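Local coordinates for protein NADH kinase POS5, mitochondrial (Saccharomyces cerevisiae, PDB 3AFO) that phosphorylates NADH, and with about half the preference NAD(+), at the expense of ATP, supplying the cell with the reductant NADPH, at residues L176-L181 with T236-T241; M199-L204 with S240-L245; L212-I217 with G287-Q292. All blocks are in the same frame, centred on the assembly; numbering follows the deposited sequence.

How the contacts relate
Contacts 1 and 2 are buried, their centres about 9 Å apart, and share Ser240 and Thr241 of the turn between strand 231-235 and helix 243-246; both touch the same NADH. They also meet directly, Thr236 OG1 lying 2.6 Å from Met199 O. Contact 1 is largely threonine and leucine packing with one arginine bond, whereas contact 2 sets a carboxylate and two aromatic rings around the dinucleotide. Contact 3 is a surface contact about 22 Å from contact 2, centre to centre, held by backbone and water bonds where strand 213-219 meets the loop after strand 282-286. Its Leu212 touches an NADH bound largely by the second subunit.

Contact 1 (L176-L181 with T236-T241); sequences LHRTRL and TPTGST. With NAI (1,4-dihydronicotinamide adenine dinucleotide), chain C.
With CG beside its backbone N (chi1 -59°) and the chain extended from CG to NE, Arg178 reaches across Thr238, whose own chi1 of -68° puts OG1 beside its backbone N and in the path of the guanidinium. The two side chains are set nearly perpendicular where strand 174-186 meets the adenine-binding turn of the NAD kinase C-terminal domain, an ST motif in which Thr236 OG1 accepts from Gly239 N at 2.9 Å. Arg178 NH1 donates to Thr238 OG1 over 2.8 Å, with an N-H...O angle of 148° and the oxygen tilted slightly from the guanidinium plane. Leu176 CD2 sits over the centre of one guanidinium face, and NH2 is hydrogen-bonded to a methylpentanediol molecule, probably from the crystallisation liquor. A leucine in place of Arg178 would probably leave Thr238 OG1 without this donor and its hydroxyl freer to turn. Further along, the methyl of Thr236 packs against the chain at Thr179-Leu181: CG2 lies 3.7 Å from Thr179 O and 3.8 Å from Leu181 CG, the leucine and threonine lying antiparallel side by side. Thr236 OG1 faces another partner, bonding to the backbone oxygen of Met199. In one of the two conformers of Thr179, Pro237 adds a looser apolar contact, its CD against Thr179 CG2. Pro237 O accepts from both Ser240 N and Ser240 OG. At its far side the turn reads the adenine of NADH: N6A donates to Thr238 O at 3.0 Å, and Thr241 OG1 gives its proton to N1A at 2.7 Å.

Contact 2 (M199-L204 with S240-L245); sequences MNDIFL and STAYSL. With NAI (1,4-dihydronicotinamide adenine dinucleotide), chain C.
The amide end of Asn200 packs against the Ala242 methyl and borders the adenine and ribose of NADH. The backbone N atoms of Asn200 and Asp201 are both held by the carboxylate of Asp304. Asp201 then turns its carboxylate to the nicotinamide ribose, with CG between its backbone N and carbonyl carbon (chi1 46°). OD2 accepts from O2D over an unusually short 2.5 Å, a distance to be read with caution, and OD1 lies 2.7 Å from O3D. The ribose O2D is also met by Tyr243 N at 3.1 Å, close to the start of helix 243-246, for which Ala242 is the N-cap. This is the dinucleotide site of the NAD kinase fold, where the start of an inner strand of the sheet and the N-terminal turn of helix 243-246 both bind the nicotinamide ribose. A water takes a bond from Ser244 N and donates to Asp201 OD2, linking Asp201 to the helix through solvent. Phe203, two residues on, forms a T-shaped pair with Tyr243: ring centroids are 4.8 Å apart, planes at 88°, and the CD1-CE1 edge of the tyrosine points into the phenylalanine face. One face of Tyr243 carries the nicotinamide, C4N standing 3.6 Å above its plane, while its OH bonds to Asp230 and Arg206 of the second subunit.

Contact 3 (L212-I217 with G287-Q292); sequences LTNLDI and GSKLNQ. With NAI (1,4-dihydronicotinamide adenine dinucleotide), chain F.
Asn214 and Lys289 meet with their side chains set nearly perpendicular. The asparagine's CG stands beside its backbone N (chi1 -61°), which swings the amide over the loop; the lysine curls back on itself, bent at chi2, chi3 and chi4, and brings its amino end up to the Asn214 amide. Lys289 CG and CE lie alongside the amide as well, so the aliphatic part of the chain does much of the touching. The backbones join where Gly287 N donates to Asn214 O at 2.7 Å. A water accepts from Asn214 N and donates to Gly287 O, so the same two residues are joined a second time, through water. Asp216 brings OD2 to 4.3 Å from Gly287 CA, and that carboxylate has a long, weak ion pair with Arg226. At the start of the strand Leu212 lies against the nicotinamide of an NADH that is hydrogen-bonded to the second subunit, Leu212 CD1 being 3.7 Å from its C3N. The arrangement is that of an antiparallel strand pair, 213-219 with 282-286, at the point where strand 282-286 runs out into the loop 287-292 at the protein surface.

Contact 1 (L176-L181 with T236-T241)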
# COMPACT_ATOMS: atom_id res chain seq x y z
N LEU A 176 -18.79 0.91 25.24
CA LEU A 176 -18.55 1.51 23.94
C LEU A 176 -19.68 1.11 23.00
O LEU A 176 -20.04 -0.07 22.89
CB LEU A 176 -17.21 1.01 23.37
CG LEU A 176 -16.88 1.32 21.91
CD1 LEU A 176 -16.31 2.74 21.76
CD2 LEU A 176 -15.93 0.27 21.37
N HIS A 177 -20.22 2.12 22.32
CA HIS A 177 -21.22 1.89 21.30
C HIS A 177 -20.57 1.52 19.96
O HIS A 177 -19.66 2.21 19.50
CB HIS A 177 -22.12 3.12 21.14
CG HIS A 177 -23.16 2.95 20.09
ND1 HIS A 177 -24.31 2.23 20.30
CD2 HIS A 177 -23.22 3.39 18.81
CE1 HIS A 177 -25.04 2.24 19.20
NE2 HIS A 177 -24.40 2.93 18.27
N ARG A 178 -21.03 0.42 19.38
CA ARG A 178 -20.56 -0.00 18.06
C ARG A 178 -21.78 -0.08 17.16
O ARG A 178 -22.78 -0.68 17.53
CB ARG A 178 -19.87 -1.37 18.12
CG ARG A 178 -18.65 -1.46 19.03
CD ARG A 178 -18.07 -2.89 18.97
NE ARG A 178 -16.91 -3.13 19.83
CZ ARG A 178 -15.67 -2.72 19.57
NH1 ARG A 178 -15.40 -2.00 18.48
NH2 ARG A 178 -14.69 -3.00 20.42
N THR A 179 -21.68 0.53 15.98
CA THR A 179 -22.79 0.57 15.03
C THR A 179 -22.89 -0.74 14.25
O THR A 179 -21.94 -1.52 14.20
CB THR A 179 -22.63 1.76 14.07
OG1 THR A 179 -23.72 1.77 13.13
CG2 THR A 179 -21.33 1.66 13.33
N ARG A 180 -24.05 -0.97 13.64
CA ARG A 180 -24.32 -2.17 12.84
C ARG A 180 -24.67 -1.78 11.41
O ARG A 180 -25.32 -0.76 11.18
CB ARG A 180 -25.51 -2.94 13.41
CG ARG A 180 -25.23 -3.74 14.67
CD ARG A 180 -26.38 -4.72 14.95
NE ARG A 180 -27.61 -4.03 15.33
CZ ARG A 180 -28.77 -4.63 15.60
NH1 ARG A 180 -28.87 -5.96 15.55
NH2 ARG A 180 -29.84 -3.90 15.94
N LEU A 181 -24.24 -2.62 10.47
CA LEU A 181 -24.68 -2.53 9.08
C LEU A 181 -25.84 -3.49 8.80
O LEU A 181 -26.01 -4.50 9.49
CB LEU A 181 -23.53 -2.83 8.11
CG LEU A 181 -22.32 -1.90 8.04
CD1 LEU A 181 -21.30 -2.44 7.04
CD2 LEU A 181 -22.72 -0.49 7.67
N THR A 236 -17.81 -1.97 9.14
CA THR A 236 -17.98 -0.96 10.17
C THR A 236 -16.57 -0.56 10.61
O THR A 236 -15.61 -1.26 10.30
CB THR A 236 -18.68 -1.54 11.41
OG1 THR A 236 -17.90 -2.64 11.89
CG2 THR A 236 -20.09 -2.03 11.07
N PRO A 237 -16.46 0.54 11.38
CA PRO A 237 -15.20 0.89 12.04
C PRO A 237 -14.68 -0.26 12.91
O PRO A 237 -13.48 -0.52 12.93
CB PRO A 237 -15.59 2.09 12.89
CG PRO A 237 -16.67 2.77 12.02
CD PRO A 237 -17.49 1.58 11.58
N THR A 238 -15.59 -0.94 13.62
CA THR A 238 -15.21 -2.16 14.35
C THR A 238 -14.53 -3.17 13.41
O THR A 238 -13.50 -3.75 13.74
CB THR A 238 -16.45 -2.79 15.05
OG1 THR A 238 -16.87 -1.91 16.10
CG2 THR A 238 -16.11 -4.16 15.65
N GLY A 239 -15.09 -3.34 12.21
CA GLY A 239 -14.54 -4.28 11.23
C GLY A 239 -13.31 -3.79 10.48
O GLY A 239 -12.73 -4.54 9.69
N SER A 240 -12.91 -2.53 10.70
CA SER A 240 -11.71 -1.98 10.04
C SER A 240 -10.43 -2.73 10.44
O SER A 240 -9.47 -2.78 9.67
CB SER A 240 -11.55 -0.47 10.31
OG SER A 240 -11.11 -0.22 11.64
N THR A 241 -10.43 -3.32 11.62
CA THR A 241 -9.29 -4.11 12.06
C THR A 241 -9.41 -5.59 11.67
O THR A 241 -8.54 -6.40 12.01
CB THR A 241 -9.05 -3.94 13.58
OG1 THR A 241 -10.27 -4.18 14.29
CG2 THR A 241 -8.57 -2.53 13.87
PA NAI C . -12.07 -16.36 11.92
O1A NAI C . -11.51 -16.97 13.17
O2A NAI C . -11.90 -17.26 10.58
O5B NAI C . -11.35 -15.02 11.54
C5B NAI C . -11.15 -14.14 12.54
C4B NAI C . -9.72 -13.74 12.55
O4B NAI C . -9.88 -12.30 12.43
C3B NAI C . -9.38 -14.05 14.00
O3B NAI C . -7.97 -13.99 14.19
C2B NAI C . -10.09 -12.89 14.71
O2B NAI C . -9.48 -12.59 15.96
C1B NAI C . -9.82 -11.73 13.75
N9A NAI C . -10.88 -10.69 13.87
C8A NAI C . -12.20 -10.84 13.68
N7A NAI C . -12.81 -9.66 13.88
C5A NAI C . -11.87 -8.75 14.16
C6A NAI C . -11.88 -7.39 14.45
N6A NAI C . -13.02 -6.66 14.48
N1A NAI C . -10.70 -6.78 14.71
C2A NAI C . -9.56 -7.45 14.69
N3A NAI C . -9.51 -8.74 14.42
C4A NAI C . -10.65 -9.42 14.16
O3 NAI C . -13.70 -16.07 12.01
PN NAI C . -14.38 -15.23 13.19
O1N NAI C . -13.46 -15.16 14.37
O2N NAI C . -15.76 -15.75 13.26
O5D NAI C . -14.46 -13.69 12.64
C5D NAI C . -15.10 -13.40 11.41
C4D NAI C . -14.30 -12.34 10.66
O4D NAI C . -13.20 -13.04 10.02
C3D NAI C . -15.04 -11.74 9.48
O3D NAI C . -15.92 -10.69 9.90
C2D NAI C . -13.87 -11.20 8.63
O2D NAI C . -13.67 -9.81 8.92
C1D NAI C . -12.65 -12.02 9.17
N1N NAI C . -11.99 -12.64 8.01
C2N NAI C . -10.69 -12.22 7.73
C3N NAI C . -9.99 -12.73 6.65
C7N NAI C . -8.54 -12.24 6.40
O7N NAI C . -7.85 -12.67 5.49
N7N NAI C . -8.11 -11.33 7.26
C4N NAI C . -10.62 -13.68 5.82
C5N NAI C . -11.93 -14.11 6.09
C6N NAI C . -12.64 -13.59 7.18

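Contact 2 (M199-L204 with S240-L245)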
# COMPACT_ATOMS: atom_id res chain seq x y z
N MET A 199 -21.80 -6.76 12.45
CA MET A 199 -21.02 -6.01 13.42
C MET A 199 -19.63 -5.66 12.85
O MET A 199 -19.09 -4.59 13.13
CB MET A 199 -20.88 -6.85 14.69
CG MET A 199 -19.95 -6.34 15.72
SD MET A 199 -20.16 -7.30 17.23
CE MET A 199 -19.09 -6.35 18.28
N ASN A 200 -19.08 -6.59 12.07
CA ASN A 200 -17.77 -6.45 11.43
C ASN A 200 -17.90 -5.99 10.00
O ASN A 200 -17.48 -4.88 9.63
CB ASN A 200 -17.07 -7.81 11.41
CG ASN A 200 -15.92 -7.93 12.39
OD1 ASN A 200 -15.19 -8.92 12.33
ND2 ASN A 200 -15.75 -6.95 13.27
N ASP A 201 -18.46 -6.86 9.18
CA ASP A 201 -18.44 -6.64 7.75
C ASP A 201 -19.41 -7.46 6.94
O ASP A 201 -19.98 -8.45 7.40
CB ASP A 201 -17.01 -6.87 7.21
CG ASP A 201 -16.36 -8.13 7.75
OD1 ASP A 201 -17.06 -9.16 7.98
OD2 ASP A 201 -15.12 -8.10 7.93
N ILE A 202 -19.58 -7.01 5.70
CA ILE A 202 -20.29 -7.73 4.67
C ILE A 202 -19.31 -7.84 3.51
O ILE A 202 -18.74 -6.82 3.08
CB ILE A 202 -21.54 -6.95 4.23
CG1 ILE A 202 -22.51 -6.85 5.42
CG2 ILE A 202 -22.21 -7.63 2.99
CD1 ILE A 202 -23.24 -5.52 5.53
N PHE A 203 -19.09 -9.05 3.01
CA PHE A 203 -18.17 -9.19 1.88
C PHE A 203 -18.57 -10.18 0.81
O PHE A 203 -19.31 -11.13 1.07
CB PHE A 203 -16.69 -9.39 2.32
CG PHE A 203 -16.43 -10.62 3.14
CD1 PHE A 203 -16.09 -11.82 2.53
CD2 PHE A 203 -16.45 -10.56 4.52
CE1 PHE A 203 -15.81 -12.96 3.31
CE2 PHE A 203 -16.17 -11.70 5.30
CZ PHE A 203 -15.86 -12.89 4.69
N LEU A 204 -18.11 -9.89 -0.40
CA LEU A 204 -18.31 -10.72 -1.57
C LEU A 204 -16.94 -11.25 -1.96
O LEU A 204 -15.94 -10.52 -1.89
CB LEU A 204 -18.90 -9.88 -2.70
CG LEU A 204 -20.32 -9.36 -2.45
CD1 LEU A 204 -20.69 -8.28 -3.46
CD2 LEU A 204 -21.33 -10.52 -2.50
N SER A 240 -12.91 -2.53 10.70
CA SER A 240 -11.71 -1.98 10.04
C SER A 240 -10.43 -2.73 10.44
O SER A 240 -9.47 -2.78 9.67
CB SER A 240 -11.55 -0.47 10.31
OG SER A 240 -11.11 -0.22 11.64
N THR A 241 -10.43 -3.32 11.62
CA THR A 241 -9.29 -4.11 12.06
C THR A 241 -9.41 -5.59 11.67
O THR A 241 -8.54 -6.40 12.01
CB THR A 241 -9.05 -3.94 13.58
OG1 THR A 241 -10.27 -4.18 14.29
CG2 THR A 241 -8.57 -2.53 13.87
N ALA A 242 -10.45 -5.94 10.93
CA ALA A 242 -10.69 -7.34 10.54
C ALA A 242 -10.29 -7.57 9.07
O ALA A 242 -9.17 -7.17 8.69
CB ALA A 242 -12.16 -7.72 10.81
N TYR A 243 -11.14 -8.19 8.25
CA TYR A 243 -10.77 -8.47 6.84
C TYR A 243 -10.25 -7.22 6.10
O TYR A 243 -9.28 -7.29 5.34
CB TYR A 243 -11.98 -9.05 6.07
CG TYR A 243 -11.67 -9.94 4.87
CD1 TYR A 243 -12.68 -10.73 4.30
CD2 TYR A 243 -10.39 -10.02 4.31
CE1 TYR A 243 -12.44 -11.54 3.22
CE2 TYR A 243 -10.12 -10.85 3.21
CZ TYR A 243 -11.16 -11.61 2.67
OH TYR A 243 -10.95 -12.45 1.61
N SER A 244 -10.90 -6.08 6.32
CA SER A 244 -10.53 -4.84 5.65
C SER A 244 -9.05 -4.48 5.91
O SER A 244 -8.35 -4.03 5.00
CB SER A 244 -11.45 -3.71 6.10
OG SER A 244 -11.09 -2.49 5.48
N LEU A 245 -8.59 -4.71 7.15
CA LEU A 245 -7.18 -4.47 7.52
C LEU A 245 -6.24 -5.35 6.70
O LEU A 245 -5.25 -4.87 6.15
CB LEU A 245 -6.94 -4.73 9.01
CG LEU A 245 -5.65 -4.14 9.60
CD1 LEU A 245 -5.74 -2.62 9.64
CD2 LEU A 245 -5.36 -4.69 10.97
PA NAI C . -12.07 -16.36 11.92
O1A NAI C . -11.51 -16.97 13.17
O2A NAI C . -11.90 -17.26 10.58
O5B NAI C . -11.35 -15.02 11.54
C5B NAI C . -11.15 -14.14 12.54
C4B NAI C . -9.72 -13.74 12.55
O4B NAI C . -9.88 -12.30 12.43
C3B NAI C . -9.38 -14.05 14.00
O3B NAI C . -7.97 -13.99 14.19
C2B NAI C . -10.09 -12.89 14.71
O2B NAI C . -9.48 -12.59 15.96
C1B NAI C . -9.82 -11.73 13.75
N9A NAI C . -10.88 -10.69 13.87
C8A NAI C . -12.20 -10.84 13.68
N7A NAI C . -12.81 -9.66 13.88
C5A NAI C . -11.87 -8.75 14.16
C6A NAI C . -11.88 -7.39 14.45
N6A NAI C . -13.02 -6.66 14.48
N1A NAI C . -10.70 -6.78 14.71
C2A NAI C . -9.56 -7.45 14.69
N3A NAI C . -9.51 -8.74 14.42
C4A NAI C . -10.65 -9.42 14.16
O3 NAI C . -13.70 -16.07 12.01
PN NAI C . -14.38 -15.23 13.19
O1N NAI C . -13.46 -15.16 14.37
O2N NAI C . -15.76 -15.75 13.26
O5D NAI C . -14.46 -13.69 12.64
C5D NAI C . -15.10 -13.40 11.41
C4D NAI C . -14.30 -12.34 10.66
O4D NAI C . -13.20 -13.04 10.02
C3D NAI C . -15.04 -11.74 9.48
O3D NAI C . -15.92 -10.69 9.90
C2D NAI C . -13.87 -11.20 8.63
O2D NAI C . -13.67 -9.81 8.92
C1D NAI C . -12.65 -12.02 9.17
N1N NAI C . -11.99 -12.64 8.01
C2N NAI C . -10.69 -12.22 7.73
C3N NAI C . -9.99 -12.73 6.65
C7N NAI C . -8.54 -12.24 6.40
O7N NAI C . -7.85 -12.67 5.49
N7N NAI C . -8.11 -11.33 7.26
C4N NAI C . -10.62 -13.68 5.82
C5N NAI C . -11.93 -14.11 6.09
C6N NAI C . -12.64 -13.59 7.18
O HOH W 1 -13.58 -6.02 7.49

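Contact 3 (L212-I217 with G287-Q292)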
# COMPACT_ATOMS: atom_id res chain seq x y z
N LEU A 212 -12.35 -14.31 -11.42
CA LEU A 212 -12.52 -13.10 -10.64
C LEU A 212 -13.99 -12.69 -10.68
O LEU A 212 -14.68 -12.94 -11.67
CB LEU A 212 -11.62 -11.98 -11.17
CG LEU A 212 -10.12 -12.10 -10.85
CD1 LEU A 212 -9.41 -13.24 -11.60
CD2 LEU A 212 -9.42 -10.81 -11.15
N THR A 213 -14.45 -12.08 -9.59
CA THR A 213 -15.78 -11.50 -9.52
C THR A 213 -15.78 -10.22 -10.35
O THR A 213 -14.75 -9.57 -10.49
CB THR A 213 -16.18 -11.13 -8.07
OG1 THR A 213 -15.36 -10.05 -7.60
CG2 THR A 213 -16.00 -12.32 -7.12
N ASN A 214 -16.93 -9.86 -10.91
CA ASN A 214 -17.10 -8.60 -11.61
C ASN A 214 -18.27 -7.90 -10.94
O ASN A 214 -19.40 -8.37 -11.05
CB ASN A 214 -17.40 -8.83 -13.09
CG ASN A 214 -16.28 -9.57 -13.81
OD1 ASN A 214 -15.25 -8.98 -14.16
ND2 ASN A 214 -16.47 -10.86 -14.03
N LEU A 215 -17.99 -6.81 -10.23
CA LEU A 215 -18.98 -6.17 -9.36
C LEU A 215 -19.19 -4.70 -9.70
O LEU A 215 -18.22 -3.93 -9.81
CB LEU A 215 -18.55 -6.26 -7.90
CG LEU A 215 -18.07 -7.59 -7.34
CD1 LEU A 215 -17.60 -7.35 -5.91
CD2 LEU A 215 -19.18 -8.65 -7.38
N ASP A 216 -20.45 -4.32 -9.86
CA ASP A 216 -20.81 -2.94 -10.15
C ASP A 216 -21.32 -2.28 -8.89
O ASP A 216 -22.30 -2.74 -8.28
CB ASP A 216 -21.86 -2.88 -11.27
CG ASP A 216 -21.32 -3.42 -12.59
OD1 ASP A 216 -20.25 -2.96 -13.02
OD2 ASP A 216 -21.96 -4.31 -13.18
N ILE A 217 -20.64 -1.21 -8.51
CA ILE A 217 -20.86 -0.55 -7.23
C ILE A 217 -21.53 0.80 -7.44
O ILE A 217 -21.07 1.62 -8.25
CB ILE A 217 -19.52 -0.36 -6.46
CG1 ILE A 217 -18.86 -1.72 -6.20
CG2 ILE A 217 -19.76 0.39 -5.16
CD1 ILE A 217 -17.40 -1.65 -5.77
N GLY A 287 -22.03 -8.67 -11.69
CA GLY A 287 -21.97 -8.61 -13.15
C GLY A 287 -21.15 -9.74 -13.73
O GLY A 287 -20.81 -10.70 -13.05
N SER A 288 -20.83 -9.63 -15.02
CA SER A 288 -19.94 -10.57 -15.69
C SER A 288 -19.32 -9.86 -16.88
O SER A 288 -19.73 -8.75 -17.21
CB SER A 288 -20.71 -11.81 -16.15
OG SER A 288 -21.71 -11.45 -17.09
N LYS A 289 -18.32 -10.48 -17.50
CA LYS A 289 -17.77 -9.98 -18.77
C LYS A 289 -18.44 -10.68 -19.95
O LYS A 289 -18.89 -11.83 -19.82
CB LYS A 289 -16.24 -10.13 -18.83
CG LYS A 289 -15.62 -11.02 -17.74
CD LYS A 289 -15.76 -12.50 -18.05
CE LYS A 289 -15.97 -13.30 -16.76
NZ LYS A 289 -17.36 -13.15 -16.23
N LEU A 290 -18.51 -9.99 -21.09
CA LEU A 290 -19.25 -10.46 -22.27
C LEU A 290 -18.76 -11.81 -22.79
O LEU A 290 -17.62 -11.92 -23.26
CB LEU A 290 -19.22 -9.40 -23.39
CG LEU A 290 -19.85 -9.70 -24.76
CD1 LEU A 290 -21.33 -10.08 -24.66
CD2 LEU A 290 -19.66 -8.49 -25.68
N ASN A 291 -19.64 -12.81 -22.71
CA ASN A 291 -19.32 -14.20 -23.06
C ASN A 291 -18.20 -14.76 -22.17
O ASN A 291 -17.05 -14.31 -22.22
CB ASN A 291 -19.04 -14.35 -24.56
CG ASN A 291 -20.30 -14.17 -25.41
OD1 ASN A 291 -21.21 -15.00 -25.39
ND2 ASN A 291 -20.35 -13.07 -26.17
N GLN A 292 -18.56 -15.75 -21.36
CA GLN A 292 -17.78 -16.02 -20.16
C GLN A 292 -17.81 -17.47 -19.66
O GLN A 292 -18.26 -18.39 -20.35
CB GLN A 292 -18.24 -15.06 -19.04
CG GLN A 292 -19.68 -15.31 -18.49
CD GLN A 292 -20.79 -15.01 -19.49
OE1 GLN A 292 -21.53 -15.90 -19.91
NE2 GLN A 292 -20.91 -13.74 -19.89
PA NAI F . -8.25 -15.34 -15.96
O1A NAI F . -8.98 -14.96 -17.21
O2A NAI F . -9.19 -15.90 -14.79
O5B NAI F . -7.65 -14.14 -15.17
C5B NAI F . -6.53 -13.56 -15.62
C4B NAI F . -6.69 -12.09 -15.55
O4B NAI F . -5.34 -11.75 -15.24
C3B NAI F . -6.95 -11.67 -17.00
O3B NAI F . -7.36 -10.30 -17.01
C2B NAI F . -5.56 -11.85 -17.59
O2B NAI F . -5.36 -11.07 -18.77
C1B NAI F . -4.70 -11.30 -16.46
N9A NAI F . -3.33 -11.85 -16.45
C8A NAI F . -2.97 -13.14 -16.52
N7A NAI F . -1.65 -13.23 -16.50
C5A NAI F . -1.15 -11.99 -16.41
C6A NAI F . 0.13 -11.46 -16.33
N6A NAI F . 1.22 -12.25 -16.34
N1A NAI F . 0.26 -10.13 -16.24
C2A NAI F . -0.79 -9.32 -16.22
N3A NAI F . -2.03 -9.79 -16.29
C4A NAI F . -2.23 -11.11 -16.38
O3 NAI F . -7.16 -16.57 -16.16
PN NAI F . -5.89 -16.57 -17.14
O1N NAI F . -6.04 -15.52 -18.18
O2N NAI F . -5.70 -17.99 -17.51
O5D NAI F . -4.67 -16.13 -16.15
C5D NAI F . -4.40 -16.89 -14.95
C4D NAI F . -3.96 -15.93 -13.83
O4D NAI F . -5.13 -15.36 -13.24
C3D NAI F . -3.31 -16.64 -12.64
O3D NAI F . -1.95 -16.95 -12.94
C2D NAI F . -3.40 -15.53 -11.56
O2D NAI F . -2.19 -14.74 -11.55
C1D NAI F . -4.59 -14.67 -12.06
N1N NAI F . -5.53 -14.54 -10.93
C2N NAI F . -5.70 -13.26 -10.38
C3N NAI F . -6.54 -13.05 -9.30
C7N NAI F . -6.69 -11.62 -8.75
O7N NAI F . -7.41 -11.34 -7.79
N7N NAI F . -5.93 -10.73 -9.39
C4N NAI F . -7.23 -14.14 -8.73
C5N NAI F . -7.06 -15.43 -9.27
C6N NAI F . -6.22 -15.63 -10.36
O HOH W 2 -19.12 -11.50 -10.72